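Local coordinates for protein amoebiasin-2 (Entamoeba histolytica, PDB 3M86) that inhibits cysteine proteases, using three loops that form a tripartite wedge to block the substrate-binding site of the target enzyme, at residues Gly82-Leu88 and Leu104-Ile110. Sequence-based numbering, arbitrary orientation.
Sequences GTTTIKL and LTYSVVI
Strands Gly82-Leu88 and Leu104-Ile110 run antiparallel, their short axes 4.7 Å apart at closest approach, and eight backbone hydrogen bonds join the pairs Gly82-Ile110, Thr84-Val108, Ile86-Tyr106 and Leu88-Leu104. They are the two arms of the beta hairpin whose connection carries the FG loop of this chagasin-family (I42) inhibitor, and they form the middle of a four-stranded sheet. The bonds at Ile86-Tyr106 are nearly straight (172° and 169° at the hydrogens). Between successive hydrogen-bonded pairs, CA-H...O contacts add to the backbone bonds, as where Lys87 CA lies 3.3 Å from Leu104 O.

Side chains alternate between two faces. Thr84, Ile86, Leu88, Leu104, Tyr106, Val108 and Ile110 are all buried, and Phe49 of the strand 49-58, in the other sheet, touches Thr84, Ile86, Val108 and Ile110. Two of the apolar contacts in this layer run diagonally: Ile86 CD1 meets Val108 CG2 at 3.9 Å, and Leu88 CD2 comes within 3.8 Å of Tyr106 CE2, approaching the ring obliquely. Leu88 and Leu104 meet directly, through their CB atoms. The phenol's OH is hydrogen-bonded to Thr10 O. On the other face, methyl meets methyl where Thr85 CG2 lies 3.8 Å from Thr105 CG2, while Lys87 extends its chain until its amine leads away from the partner strand.

At Thr84, chi1 of 68° swings OG1 across to the partner strand, alongside Val108 CB at 3.3 Å. The hydroxyl donates to Val108 O at 3.0 Å, so that this carbonyl accepts two bonds, the other from Thr84 N at 2.9 Å.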
ATOM      1  N   GLY A  82     -11.879 -11.068   9.597  1.00 15.94           N
ATOM      2  CA  GLY A  82     -11.205 -10.666  10.819  1.00 18.83           C
ATOM      3  C   GLY A  82     -10.849  -9.197  10.808  1.00 16.71           C
ATOM      4  O   GLY A  82     -11.299  -8.454   9.942  1.00 16.64           O
ATOM      5  N   THR A  83     -10.042  -8.770  11.774  0.53 17.94           N
ATOM      6  CA  THR A  83      -9.612  -7.377  11.839  0.53 14.92           C
ATOM      7  C   THR A  83      -8.088  -7.288  11.804  0.53 17.73           C
ATOM      8  O   THR A  83      -7.394  -8.052  12.481  0.53 22.28           O
ATOM      9  CB  THR A  83     -10.203  -6.659  13.079  0.53 21.23           C
ATOM     10  OG1 THR A  83      -9.576  -5.383  13.250  0.53 24.18           O
ATOM     11  CG2 THR A  83     -10.006  -7.495  14.331  0.53 22.71           C
ATOM     12  N   THR A  84      -7.580  -6.363  10.992  1.00 16.70           N
ATOM     13  CA  THR A  84      -6.163  -6.279  10.675  1.00 16.86           C
ATOM     14  C   THR A  84      -5.633  -4.865  10.774  1.00 15.99           C
ATOM     15  O   THR A  84      -6.387  -3.890  10.766  1.00 15.84           O
ATOM     16  CB  THR A  84      -5.893  -6.705   9.215  1.00 23.85           C
ATOM     17  OG1 THR A  84      -6.457  -5.729   8.325  1.00 23.72           O
ATOM     18  CG2 THR A  84      -6.488  -8.056   8.919  1.00 23.54           C
ATOM     19  N   THR A  85      -4.313  -4.770  10.862  1.00 15.69           N
ATOM     20  CA  THR A  85      -3.622  -3.506  10.707  1.00 14.38           C
ATOM     21  C   THR A  85      -2.594  -3.695   9.609  1.00 17.70           C
ATOM     22  O   THR A  85      -1.880  -4.697   9.596  1.00 20.14           O
ATOM     23  CB  THR A  85      -2.875  -3.126  11.981  1.00 22.30           C
ATOM     24  OG1 THR A  85      -3.800  -3.074  13.074  1.00 25.50           O
ATOM     25  CG2 THR A  85      -2.206  -1.770  11.810  1.00 27.19           C
ATOM     26  N   ILE A  86      -2.516  -2.728   8.702  1.00 12.49           N
ATOM     27  CA  ILE A  86      -1.507  -2.726   7.646  1.00 11.60           C
ATOM     28  C   ILE A  86      -0.612  -1.519   7.916  1.00 15.25           C
ATOM     29  O   ILE A  86      -1.114  -0.411   8.119  1.00 17.29           O
ATOM     30  CB  ILE A  86      -2.150  -2.579   6.250  1.00 13.95           C
ATOM     31  CG1 ILE A  86      -3.126  -3.727   5.965  1.00 14.77           C
ATOM     32  CG2 ILE A  86      -1.068  -2.494   5.139  1.00 11.81           C
ATOM     33  CD1 ILE A  86      -4.002  -3.478   4.737  1.00 16.73           C
ATOM     34  N   LYS A  87       0.700  -1.732   7.956  1.00 13.46           N
ATOM     35  CA  LYS A  87       1.632  -0.626   8.165  1.00 14.57           C
ATOM     36  C   LYS A  87       2.613  -0.529   7.007  1.00 15.60           C
ATOM     37  O   LYS A  87       3.120  -1.545   6.532  1.00 16.43           O
ATOM     38  CB  LYS A  87       2.410  -0.814   9.465  1.00 19.36           C
ATOM     39  CG  LYS A  87       1.588  -0.655  10.737  1.00 27.96           C
ATOM     40  CD  LYS A  87       2.433  -0.959  11.967  1.00 35.74           C
ATOM     41  CE  LYS A  87       1.621  -0.837  13.248  1.00 49.00           C
ATOM     42  NZ  LYS A  87       2.420  -1.214  14.452  1.00 51.74           N
ATOM     43  N   LEU A  88       2.870   0.692   6.547  1.00 13.50           N
ATOM     44  CA  LEU A  88       3.861   0.912   5.486  1.00 13.77           C
ATOM     45  C   LEU A  88       4.915   1.888   5.989  1.00 16.42           C
ATOM     46  O   LEU A  88       4.599   2.833   6.710  1.00 18.72           O
ATOM     47  CB  LEU A  88       3.216   1.546   4.253  1.00 14.18           C
ATOM     48  CG  LEU A  88       2.169   0.951   3.296  1.00 24.06           C
ATOM     49  CD1 LEU A  88       2.751  -0.052   2.301  1.00 21.12           C
ATOM     50  CD2 LEU A  88       0.944   0.418   4.009  1.00 20.55           C
ATOM     51  N   LEU A 104       2.766   4.931   7.190  1.00 13.71           N
ATOM     52  CA  LEU A 104       1.323   4.915   6.995  1.00 13.19           C
ATOM     53  C   LEU A 104       0.743   3.743   7.773  1.00 16.38           C
ATOM     54  O   LEU A 104       1.368   2.689   7.870  1.00 17.93           O
ATOM     55  CB  LEU A 104       0.975   4.768   5.517  1.00 15.66           C
ATOM     56  CG  LEU A 104       1.517   5.834   4.561  1.00 13.61           C
ATOM     57  CD1 LEU A 104       1.322   5.384   3.109  1.00 15.61           C
ATOM     58  CD2 LEU A 104       0.867   7.197   4.808  1.00 18.04           C
ATOM     59  N   THR A 105      -0.442   3.940   8.336  1.00 13.47           N
ATOM     60  CA  THR A 105      -1.125   2.883   9.065  1.00 16.60           C
ATOM     61  C   THR A 105      -2.574   2.830   8.608  1.00 17.09           C
ATOM     62  O   THR A 105      -3.238   3.862   8.508  1.00 17.75           O
ATOM     63  CB  THR A 105      -1.086   3.130  10.589  1.00 20.31           C
ATOM     64  OG1 THR A 105       0.278   3.253  11.023  1.00 23.14           O
ATOM     65  CG2 THR A 105      -1.742   1.978  11.328  1.00 25.42           C
ATOM     66  N   TYR A 106      -3.062   1.632   8.307  1.00 14.54           N
ATOM     67  CA  TYR A 106      -4.466   1.457   7.980  1.00 11.02           C
ATOM     68  C   TYR A 106      -5.064   0.323   8.823  1.00 14.44           C
ATOM     69  O   TYR A 106      -4.424  -0.694   9.049  1.00 16.60           O
ATOM     70  CB  TYR A 106      -4.658   1.093   6.510  1.00 10.61           C
ATOM     71  CG  TYR A 106      -3.967   1.966   5.491  1.00 11.32           C
ATOM     72  CD1 TYR A 106      -4.338   3.292   5.306  1.00 12.11           C
ATOM     73  CD2 TYR A 106      -2.983   1.437   4.670  1.00 12.60           C
ATOM     74  CE1 TYR A 106      -3.717   4.083   4.343  1.00 11.89           C
ATOM     75  CE2 TYR A 106      -2.356   2.221   3.712  1.00 16.38           C
ATOM     76  CZ  TYR A 106      -2.732   3.528   3.549  1.00 18.05           C
ATOM     77  OH  TYR A 106      -2.124   4.291   2.588  1.00 14.31           O
ATOM     78  N   SER A 107      -6.297   0.506   9.272  1.00 13.52           N
ATOM     79  CA  SER A 107      -7.022  -0.540   9.970  1.00 14.65           C
ATOM     80  C   SER A 107      -8.064  -1.089   9.010  1.00 16.11           C
ATOM     81  O   SER A 107      -8.841  -0.335   8.433  1.00 17.63           O
ATOM     82  CB  SER A 107      -7.709   0.032  11.208  1.00 18.35           C
ATOM     83  OG  SER A 107      -6.754   0.572  12.098  1.00 25.49           O
ATOM     84  N   VAL A 108      -8.071  -2.401   8.815  1.00 14.39           N
ATOM     85  CA  VAL A 108      -9.000  -2.992   7.872  1.00 12.44           C
ATOM     86  C   VAL A 108      -9.809  -4.094   8.542  1.00 17.61           C
ATOM     87  O   VAL A 108      -9.252  -5.059   9.060  1.00 19.63           O
ATOM     88  CB  VAL A 108      -8.291  -3.549   6.632  1.00 13.66           C
ATOM     89  CG1 VAL A 108      -9.318  -4.223   5.707  1.00 16.82           C
ATOM     90  CG2 VAL A 108      -7.522  -2.437   5.907  1.00 15.77           C
ATOM     91  N   VAL A 109     -11.124  -3.920   8.560  1.00 11.44           N
ATOM     92  CA  VAL A 109     -12.029  -4.921   9.089  1.00 12.86           C
ATOM     93  C   VAL A 109     -12.642  -5.671   7.922  1.00 17.95           C
ATOM     94  O   VAL A 109     -13.296  -5.077   7.066  1.00 17.36           O
ATOM     95  CB  VAL A 109     -13.164  -4.271   9.906  1.00 18.10           C
ATOM     96  CG1 VAL A 109     -14.099  -5.339  10.466  1.00 25.87           C
ATOM     97  CG2 VAL A 109     -12.589  -3.407  11.021  1.00 20.70           C
ATOM     98  N   ILE A 110     -12.408  -6.976   7.883  1.00 12.84           N
ATOM     99  CA  ILE A 110     -12.964  -7.842   6.854  1.00 13.38           C
ATOM    100  C   ILE A 110     -14.172  -8.567   7.429  1.00 16.12           C
ATOM    101  O   ILE A 110     -14.050  -9.483   8.255  1.00 14.34           O
ATOM    102  CB  ILE A 110     -11.928  -8.868   6.376  1.00 11.59           C
ATOM    103  CG1 ILE A 110     -10.640  -8.159   5.935  1.00 14.91           C
ATOM    104  CG2 ILE A 110     -12.515  -9.744   5.270  1.00 12.46           C
ATOM    105  CD1 ILE A 110      -9.441  -9.089   5.792  1.00 17.74           C
TER